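Local coordinates for 6b protein (Agrobacterium vitis, PDB 3AQ2) that probably acts in the plant host as an ADP-ribosylation-fold toxin that disturbs cell proliferation, apparently by interfering with the miRNA machinery, at residues Ile137-Asp149 against Gly157-Gly169. Numbering follows the deposited sequence.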
ATOM      1  N   ILE A 137       2.483   3.207  -1.003  1.00  9.06           N
ATOM      2  CA  ILE A 137       3.562   2.249  -1.196  1.00  9.09           C
ATOM      3  C   ILE A 137       4.026   2.180  -2.637  1.00  9.11           C
ATOM      4  O   ILE A 137       3.305   2.592  -3.557  1.00  9.45           O
ATOM      5  CB  ILE A 137       3.142   0.809  -0.775  1.00  8.93           C
ATOM      6  CG1 ILE A 137       1.954   0.308  -1.627  1.00  9.32           C
ATOM      7  CG2 ILE A 137       2.890   0.727   0.753  1.00  9.41           C
ATOM      8  CD1 ILE A 137       1.751  -1.215  -1.521  1.00  9.78           C
ATOM      9  N   LEU A 138       5.245   1.681  -2.810  1.00  9.52           N
ATOM     10  CA  LEU A 138       5.689   1.157  -4.091  1.00 10.25           C
ATOM     11  C   LEU A 138       5.586  -0.359  -3.983  1.00 10.19           C
ATOM     12  O   LEU A 138       6.017  -0.961  -2.987  1.00 10.98           O
ATOM     13  CB  LEU A 138       7.118   1.607  -4.384  1.00 10.76           C
ATOM     14  CG  LEU A 138       7.169   3.103  -4.710  1.00 11.39           C
ATOM     15  CD1 LEU A 138       8.574   3.637  -4.530  1.00 13.90           C
ATOM     16  CD2 LEU A 138       6.661   3.388  -6.129  1.00 13.04           C
ATOM     17  N   MET A 139       4.954  -0.973  -4.981  1.00  9.79           N
ATOM     18  CA  MET A 139       4.654  -2.403  -4.920  1.00  9.62           C
ATOM     19  C   MET A 139       5.848  -3.270  -5.319  1.00  9.93           C
ATOM     20  O   MET A 139       6.645  -2.905  -6.198  1.00 10.78           O
ATOM     21  CB  MET A 139       3.474  -2.729  -5.836  1.00  9.21           C
ATOM     22  CG  MET A 139       2.168  -2.167  -5.308  1.00  9.65           C
ATOM     23  SD  MET A 139       0.801  -2.453  -6.445  1.00 10.91           S
ATOM     24  CE  MET A 139       1.425  -1.620  -7.904  1.00 11.12           C
ATOM     25  N   SER A 140       5.956  -4.413  -4.646  1.00 10.16           N
ATOM     26  CA  SER A 140       6.947  -5.426  -4.973  1.00 10.58           C
ATOM     27  C   SER A 140       6.501  -6.262  -6.177  1.00 11.06           C
ATOM     28  O   SER A 140       5.388  -6.098  -6.684  1.00 11.65           O
ATOM     29  CB  SER A 140       7.140  -6.348  -3.776  1.00 10.74           C
ATOM     30  OG  SER A 140       6.011  -7.194  -3.658  1.00 11.27           O
ATOM     31  N   GLN A 141       7.354  -7.183  -6.611  1.00 11.35           N
ATOM     32  CA  GLN A 141       7.017  -8.016  -7.762  1.00 11.60           C
ATOM     33  C   GLN A 141       5.912  -9.023  -7.416  1.00 11.75           C
ATOM     34  O   GLN A 141       5.346  -9.655  -8.310  1.00 13.16           O
ATOM     35  CB  GLN A 141       8.256  -8.707  -8.347  1.00 12.39           C
ATOM     36  CG  GLN A 141       8.604 -10.069  -7.729  1.00 12.56           C
ATOM     37  CD  GLN A 141       9.362  -9.989  -6.394  1.00 12.68           C
ATOM     38  OE1 GLN A 141       9.241  -9.029  -5.632  1.00 12.18           O
ATOM     39  NE2 GLN A 141      10.129 -11.033  -6.111  1.00 13.17           N
ATOM     40  N   LEU A 142       5.599  -9.154  -6.127  1.00 11.35           N
ATOM     41  CA  LEU A 142       4.553 -10.089  -5.693  1.00 12.43           C
ATOM     42  C   LEU A 142       3.141  -9.526  -5.829  1.00 12.18           C
ATOM     43  O   LEU A 142       2.157 -10.251  -5.626  1.00 13.56           O
ATOM     44  CB  LEU A 142       4.810 -10.581  -4.268  1.00 12.28           C
ATOM     45  CG  LEU A 142       6.151 -11.272  -4.031  1.00 13.95           C
ATOM     46  CD1 LEU A 142       6.245 -11.676  -2.582  1.00 14.86           C
ATOM     47  CD2 LEU A 142       6.334 -12.487  -4.936  1.00 16.03           C
ATOM     48  N   PHE A 143       3.026  -8.240  -6.147  1.00 11.70           N
ATOM     49  CA  PHE A 143       1.712  -7.669  -6.437  1.00 11.31           C
ATOM     50  C   PHE A 143       1.369  -7.948  -7.900  1.00 12.55           C
ATOM     51  O   PHE A 143       2.160  -7.632  -8.806  1.00 14.10           O
ATOM     52  CB  PHE A 143       1.722  -6.157  -6.200  1.00 10.80           C
ATOM     53  CG  PHE A 143       1.620  -5.759  -4.740  1.00 10.59           C
ATOM     54  CD1 PHE A 143       2.762  -5.725  -3.934  1.00 10.60           C
ATOM     55  CD2 PHE A 143       0.392  -5.404  -4.177  1.00 10.44           C
ATOM     56  CE1 PHE A 143       2.676  -5.340  -2.585  1.00 11.50           C
ATOM     57  CE2 PHE A 143       0.297  -5.022  -2.840  1.00 10.76           C
ATOM     58  CZ  PHE A 143       1.454  -4.978  -2.042  1.00 10.09           C
ATOM     59  N   ILE A 144       0.198  -8.528  -8.134  1.00 11.61           N
ATOM     60  CA  ILE A 144      -0.284  -8.763  -9.485  1.00 12.46           C
ATOM     61  C   ILE A 144      -1.492  -7.870  -9.722  1.00 11.24           C
ATOM     62  O   ILE A 144      -2.251  -7.605  -8.783  1.00 11.68           O
ATOM     63  CB  ILE A 144      -0.659 -10.253  -9.711  1.00 12.75           C
ATOM     64  CG1 ILE A 144      -1.696 -10.726  -8.680  1.00 13.96           C
ATOM     65  CG2 ILE A 144       0.607 -11.132  -9.681  1.00 14.84           C
ATOM     66  CD1 ILE A 144      -2.407 -12.023  -9.060  1.00 14.21           C
ATOM     67  N   ARG A 145      -1.660  -7.381 -10.950  1.00 11.60           N
ATOM     68  CA  ARG A 145      -2.849  -6.589 -11.279  1.00 11.58           C
ATOM     69  C   ARG A 145      -4.061  -7.504 -11.377  1.00 11.95           C
ATOM     70  O   ARG A 145      -4.009  -8.512 -12.078  1.00 12.90           O
ATOM     71  CB  ARG A 145      -2.658  -5.857 -12.603  1.00 12.40           C
ATOM     72  CG  ARG A 145      -3.801  -4.898 -12.893  1.00 13.92           C
ATOM     73  CD  ARG A 145      -3.247  -3.626 -13.417  1.00 17.55           C
ATOM     74  NE  ARG A 145      -4.268  -2.795 -14.035  1.00 16.87           N
ATOM     75  CZ  ARG A 145      -4.007  -1.597 -14.532  1.00 15.75           C
ATOM     76  NH1 ARG A 145      -2.776  -1.102 -14.424  1.00 14.72           N
ATOM     77  NH2 ARG A 145      -4.962  -0.898 -15.108  1.00 13.46           N
ATOM     78  N   ILE A 146      -5.141  -7.137 -10.688  1.00 11.77           N
ATOM     79  CA  ILE A 146      -6.358  -7.955 -10.623  1.00 12.42           C
ATOM     80  C   ILE A 146      -7.565  -7.365 -11.357  1.00 12.80           C
ATOM     81  O   ILE A 146      -8.479  -8.098 -11.748  1.00 14.07           O
ATOM     82  CB  ILE A 146      -6.750  -8.283  -9.153  1.00 11.35           C
ATOM     83  CG1 ILE A 146      -7.057  -6.995  -8.362  1.00 11.71           C
ATOM     84  CG2 ILE A 146      -5.649  -9.097  -8.491  1.00 12.52           C
ATOM     85  CD1 ILE A 146      -7.721  -7.231  -6.971  1.00 12.02           C
ATOM     86  N   ARG A 147      -7.564  -6.052 -11.559  1.00 12.71           N
ATOM     87  CA  ARG A 147      -8.716  -5.372 -12.137  1.00 13.24           C
ATOM     88  C   ARG A 147      -8.323  -3.968 -12.558  1.00 13.32           C
ATOM     89  O   ARG A 147      -7.325  -3.438 -12.086  1.00 12.60           O
ATOM     90  CB  ARG A 147      -9.847  -5.289 -11.099  1.00 13.18           C
ATOM     91  CG  ARG A 147     -11.219  -5.004 -11.693  1.00 15.52           C
ATOM     92  CD  ARG A 147     -12.272  -4.975 -10.606  1.00 15.58           C
ATOM     93  NE  ARG A 147     -12.250  -3.772  -9.767  1.00 13.50           N
ATOM     94  CZ  ARG A 147     -12.041  -3.759  -8.451  1.00 13.55           C
ATOM     95  NH1 ARG A 147     -11.776  -4.880  -7.782  1.00 15.48           N
ATOM     96  NH2 ARG A 147     -12.079  -2.614  -7.796  1.00 13.02           N
ATOM     97  N   THR A 148      -9.126  -3.381 -13.441  1.00 13.88           N
ATOM     98  CA  THR A 148      -9.019  -1.963 -13.787  1.00 14.01           C
ATOM     99  C   THR A 148     -10.407  -1.321 -13.680  1.00 14.22           C
ATOM    100  O   THR A 148     -11.362  -1.825 -14.274  1.00 14.49           O
ATOM    101  CB  THR A 148      -8.462  -1.802 -15.208  1.00 15.37           C
ATOM    102  OG1 THR A 148      -7.189  -2.457 -15.283  1.00 14.63           O
ATOM    103  CG2 THR A 148      -8.300  -0.329 -15.593  1.00 15.42           C
ATOM    104  N   ASP A 149     -10.507  -0.242 -12.903  1.00 13.40           N
ATOM    105  CA  ASP A 149     -11.731   0.557 -12.815  1.00 14.25           C
ATOM    106  C   ASP A 149     -11.545   1.864 -13.574  1.00 14.89           C
ATOM    107  O   ASP A 149     -10.454   2.443 -13.566  1.00 15.42           O
ATOM    108  CB  ASP A 149     -12.086   0.877 -11.359  1.00 13.89           C
ATOM    109  CG  ASP A 149     -12.458  -0.354 -10.546  1.00 14.72           C
ATOM    110  OD1 ASP A 149     -12.848  -1.395 -11.132  1.00 16.77           O
ATOM    111  OD2 ASP A 149     -12.382  -0.262  -9.308  1.00 14.88           O
ATOM    112  N   GLY A 157      -5.639   0.918 -11.797  1.00 10.60           N
ATOM    113  CA  GLY A 157      -5.373  -0.485 -11.508  1.00 10.66           C
ATOM    114  C   GLY A 157      -5.672  -0.846 -10.059  1.00 10.40           C
ATOM    115  O   GLY A 157      -5.582   0.004  -9.160  1.00 10.84           O
ATOM    116  N   TRP A 158      -6.067  -2.101  -9.861  1.00  9.93           N
ATOM    117  CA  TRP A 158      -6.155  -2.758  -8.559  1.00  9.62           C
ATOM    118  C   TRP A 158      -5.175  -3.923  -8.556  1.00  9.90           C
ATOM    119  O   TRP A 158      -5.027  -4.623  -9.572  1.00  9.42           O
ATOM    120  CB  TRP A 158      -7.578  -3.284  -8.327  1.00 11.02           C
ATOM    121  CG  TRP A 158      -8.498  -2.168  -7.983  1.00 10.37           C
ATOM    122  CD1 TRP A 158      -9.070  -1.264  -8.850  1.00 11.32           C
ATOM    123  CD2 TRP A 158      -8.884  -1.764  -6.667  1.00 10.72           C
ATOM    124  NE1 TRP A 158      -9.810  -0.342  -8.141  1.00 11.66           N
ATOM    125  CE2 TRP A 158      -9.715  -0.633  -6.803  1.00 10.88           C
ATOM    126  CE3 TRP A 158      -8.618  -2.261  -5.384  1.00 10.71           C
ATOM    127  CZ2 TRP A 158     -10.287   0.022  -5.694  1.00 10.89           C
ATOM    128  CZ3 TRP A 158      -9.195  -1.620  -4.278  1.00 10.47           C
ATOM    129  CH2 TRP A 158     -10.013  -0.484  -4.447  1.00 10.86           C
ATOM    130  N   TYR A 159      -4.508  -4.107  -7.419  1.00  9.16           N
ATOM    131  CA  TYR A 159      -3.393  -5.056  -7.312  1.00  9.45           C
ATOM    132  C   TYR A 159      -3.537  -5.862  -6.050  1.00  9.12           C
ATOM    133  O   TYR A 159      -4.063  -5.371  -5.057  1.00  9.02           O
ATOM    134  CB  TYR A 159      -2.047  -4.322  -7.271  1.00  9.86           C
ATOM    135  CG  TYR A 159      -1.808  -3.426  -8.468  1.00 10.98           C
ATOM    136  CD1 TYR A 159      -2.334  -2.137  -8.505  1.00 11.93           C
ATOM    137  CD2 TYR A 159      -1.048  -3.867  -9.545  1.00 13.54           C
ATOM    138  CE1 TYR A 159      -2.129  -1.300  -9.603  1.00 12.67           C
ATOM    139  CE2 TYR A 159      -0.830  -3.033 -10.658  1.00 14.45           C
ATOM    140  CZ  TYR A 159      -1.372  -1.760 -10.667  1.00 13.41           C
ATOM    141  OH  TYR A 159      -1.154  -0.944 -11.759  1.00 16.26           O
ATOM    142  N   ALA A 160      -3.048  -7.097  -6.076  1.00  8.95           N
ATOM    143  CA  ALA A 160      -3.064  -7.908  -4.869  1.00  9.17           C
ATOM    144  C   ALA A 160      -1.752  -8.642  -4.689  1.00 10.17           C
ATOM    145  O   ALA A 160      -1.225  -9.210  -5.657  1.00 10.55           O
ATOM    146  CB  ALA A 160      -4.202  -8.898  -4.927  1.00 10.15           C
ATOM    147  N   ARG A 161      -1.236  -8.593  -3.458  1.00  9.43           N
ATOM    148  CA  ARG A 161      -0.133  -9.442  -3.010  1.00 10.15           C
ATOM    149  C   ARG A 161      -0.746 -10.635  -2.292  1.00 10.96           C
ATOM    150  O   ARG A 161      -1.459 -10.470  -1.286  1.00 11.34           O
ATOM    151  CB  ARG A 161       0.769  -8.668  -2.046  1.00  9.37           C
ATOM    152  CG  ARG A 161       1.988  -9.438  -1.568  1.00 10.05           C
ATOM    153  CD  ARG A 161       2.724  -8.612  -0.499  1.00  9.60           C
ATOM    154  NE  ARG A 161       3.954  -9.268  -0.052  1.00  9.97           N
ATOM    155  CZ  ARG A 161       3.984 -10.277   0.825  1.00 11.52           C
ATOM    156  NH1 ARG A 161       2.848 -10.753   1.336  1.00 10.83           N
ATOM    157  NH2 ARG A 161       5.146 -10.814   1.190  1.00 13.44           N
ATOM    158  N   GLN A 162      -0.481 -11.835  -2.808  1.00 12.00           N
ATOM    159  CA  GLN A 162      -1.052 -13.066  -2.243  1.00 13.47           C
ATOM    160  C   GLN A 162      -2.598 -13.024  -2.194  1.00 13.81           C
ATOM    161  O   GLN A 162      -3.216 -12.410  -3.057  1.00 13.52           O
ATOM    162  CB  GLN A 162      -0.394 -13.385  -0.891  1.00 13.94           C
ATOM    163  CG  GLN A 162       1.114 -13.647  -1.024  1.00 16.17           C
ATOM    164  CD  GLN A 162       1.425 -14.911  -1.838  1.00 17.14           C
ATOM    165  OE1 GLN A 162       1.870 -14.841  -2.990  1.00 19.54           O
ATOM    166  NE2 GLN A 162       1.172 -16.067  -1.247  1.00 17.84           N
ATOM    167  N   GLY A 163      -3.223 -13.695  -1.224  1.00 14.68           N
ATOM    168  CA  GLY A 163      -4.686 -13.674  -1.115  1.00 15.66           C
ATOM    169  C   GLY A 163      -5.460 -14.526  -2.123  1.00 17.01           C
ATOM    170  O   GLY A 163      -6.683 -14.396  -2.217  1.00 17.75           O
ATOM    171  N   ASN A 164      -4.776 -15.379  -2.885  1.00 18.30           N
ATOM    172  CA  ASN A 164      -5.474 -16.293  -3.824  1.00 21.05           C
ATOM    173  C   ASN A 164      -6.281 -15.593  -4.946  1.00 20.75           C
ATOM    174  O   ASN A 164      -7.209 -16.175  -5.528  1.00 22.67           O
ATOM    175  CB  ASN A 164      -6.401 -17.267  -3.068  1.00 22.37           C
ATOM    176  CG  ASN A 164      -5.654 -18.256  -2.178  1.00 25.73           C
ATOM    177  OD1 ASN A 164      -4.524 -18.662  -2.462  1.00 29.49           O
ATOM    178  ND2 ASN A 164      -6.311 -18.669  -1.097  1.00 30.10           N
ATOM    179  N   TYR A 165      -5.931 -14.348  -5.235  1.00 19.28           N
ATOM    180  CA  TYR A 165      -6.454 -13.622  -6.383  1.00 17.90           C
ATOM    181  C   TYR A 165      -5.890 -14.180  -7.678  1.00 18.79           C
ATOM    182  O   TYR A 165      -4.836 -14.827  -7.677  1.00 18.95           O
ATOM    183  CB  TYR A 165      -6.060 -12.146  -6.273  1.00 16.26           C
ATOM    184  CG  TYR A 165      -6.863 -11.407  -5.237  1.00 14.98           C
ATOM    185  CD1 TYR A 165      -6.469 -11.393  -3.899  1.00 13.95           C
ATOM    186  CD2 TYR A 165      -8.033 -10.735  -5.596  1.00 14.05           C
ATOM    187  CE1 TYR A 165      -7.218 -10.719  -2.942  1.00 11.85           C
ATOM    188  CE2 TYR A 165      -8.788 -10.057  -4.647  1.00 12.37           C
ATOM    189  CZ  TYR A 165      -8.376 -10.058  -3.326  1.00 13.52           C
ATOM    190  OH  TYR A 165      -9.133  -9.392  -2.396  1.00 14.16           O
ATOM    191  N   VAL A 166      -6.603 -13.919  -8.770  1.00 19.47           N
ATOM    192  CA  VAL A 166      -6.164 -14.289 -10.111  1.00 20.91           C
ATOM    193  C   VAL A 166      -5.743 -13.025 -10.868  1.00 20.21           C
ATOM    194  O   VAL A 166      -6.387 -11.981 -10.738  1.00 20.03           O
ATOM    195  CB  VAL A 166      -7.304 -15.014 -10.866  1.00 22.18           C
ATOM    196  CG1 VAL A 166      -6.894 -15.349 -12.281  1.00 24.08           C
ATOM    197  CG2 VAL A 166      -7.714 -16.279 -10.106  1.00 23.66           C
ATOM    198  N   GLU A 167      -4.662 -13.118 -11.641  1.00 20.53           N
ATOM    199  CA  GLU A 167      -4.172 -11.971 -12.409  1.00 21.04           C
ATOM    200  C   GLU A 167      -5.142 -11.571 -13.524  1.00 21.41           C
ATOM    201  O   GLU A 167      -5.779 -12.430 -14.139  1.00 21.58           O
ATOM    202  CB  GLU A 167      -2.774 -12.255 -12.974  1.00 21.54           C
ATOM    203  CG  GLU A 167      -2.095 -11.055 -13.631  1.00 21.69           C
ATOM    204  CD  GLU A 167      -0.607 -11.271 -13.884  1.00 23.90           C
ATOM    205  OE1 GLU A 167      -0.124 -12.421 -13.752  1.00 27.03           O
ATOM    206  OE2 GLU A 167       0.083 -10.286 -14.231  1.00 26.84           O
ATOM    207  N   GLU A 168      -5.243 -10.263 -13.767  1.00 21.13           N
ATOM    208  CA  GLU A 168      -6.027  -9.708 -14.870  1.00 22.99           C
ATOM    209  C   GLU A 168      -5.658 -10.426 -16.155  1.00 24.57           C
ATOM    210  O   GLU A 168      -4.476 -10.673 -16.420  1.00 24.71           O
ATOM    211  CB  GLU A 168      -5.743  -8.206 -15.015  1.00 22.17           C
ATOM    212  CG  GLU A 168      -6.804  -7.406 -15.774  1.00 23.23           C
ATOM    213  CD  GLU A 168      -6.549  -5.901 -15.743  1.00 23.26           C
ATOM    214  OE1 GLU A 168      -5.372  -5.499 -15.879  1.00 23.02           O
ATOM    215  OE2 GLU A 168      -7.523  -5.119 -15.582  1.00 21.77           O
ATOM    216  N   GLY A 169      -6.676 -10.787 -16.931  1.00 26.11           N
ATOM    217  CA  GLY A 169      -6.473 -11.507 -18.185  1.00 28.21           C
ATOM    218  C   GLY A 169      -5.909 -12.898 -17.990  1.00 29.20           C
ATOM    219  O   GLY A 169      -5.733 -13.638 -18.960  1.00 31.70           O
TER
HETATM  220  O   HOH W   1       1.436 -12.660  -4.827  1.00 16.95           O
HETATM  221  O   HOH W   2       0.235  -8.098 -12.973  1.00 20.64           O
HETATM  222  O   HOH W   3      -8.687 -10.781 -11.461  1.00 25.86           O
HETATM  223  O   HOH W   4     -10.242  -5.446 -15.472  1.00 24.62           O
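Thr148 OG1 gives its proton to Glu168 OE2 at 2.7 Å, on that oxygen's syn lone pair, while Arg145 NH2, in the plane of its guanidinium, donates to the same hydroxyl. Glu168 OE1 adds a long salt bridge to Arg145 NE (3.5 Å), and Gly157 CA lies over the centre of the guanidinium face. Arg145, Thr148 and Gly157 belong to a beta hairpin, strands 143-151 and 154-161, the latter central in a three-stranded antiparallel sheet completed by strand 93-96; Glu168 comes from the loop that follows. A classic beta bulge puts Ile146 and Arg147 together against Trp158: Ile146 N donates to Trp158 O and Trp158 N to Arg147 O. Arg145 O is left to turn to Glu168 N (2.7 Å, nearly straight at 177°), tying the chain beyond the type I' turn 162-165 back along the edge strand. On the sheet face under helix 105-115, a bend at chi3 (74°) brings the Arg147 guanidinium over the Trp158 pyrrole ring, planes 32° apart, a cation-pi contact; its NE and NH2 grip Asp149 OD1 and OD2 side-on in a salt bridge, fixing its rotation. On the other face, Arg161 CB and Met139 CG sandwich the Phe143 ring, and Met139 CE sits squarely over the Tyr159 ring, 3.6 Å from its centroid.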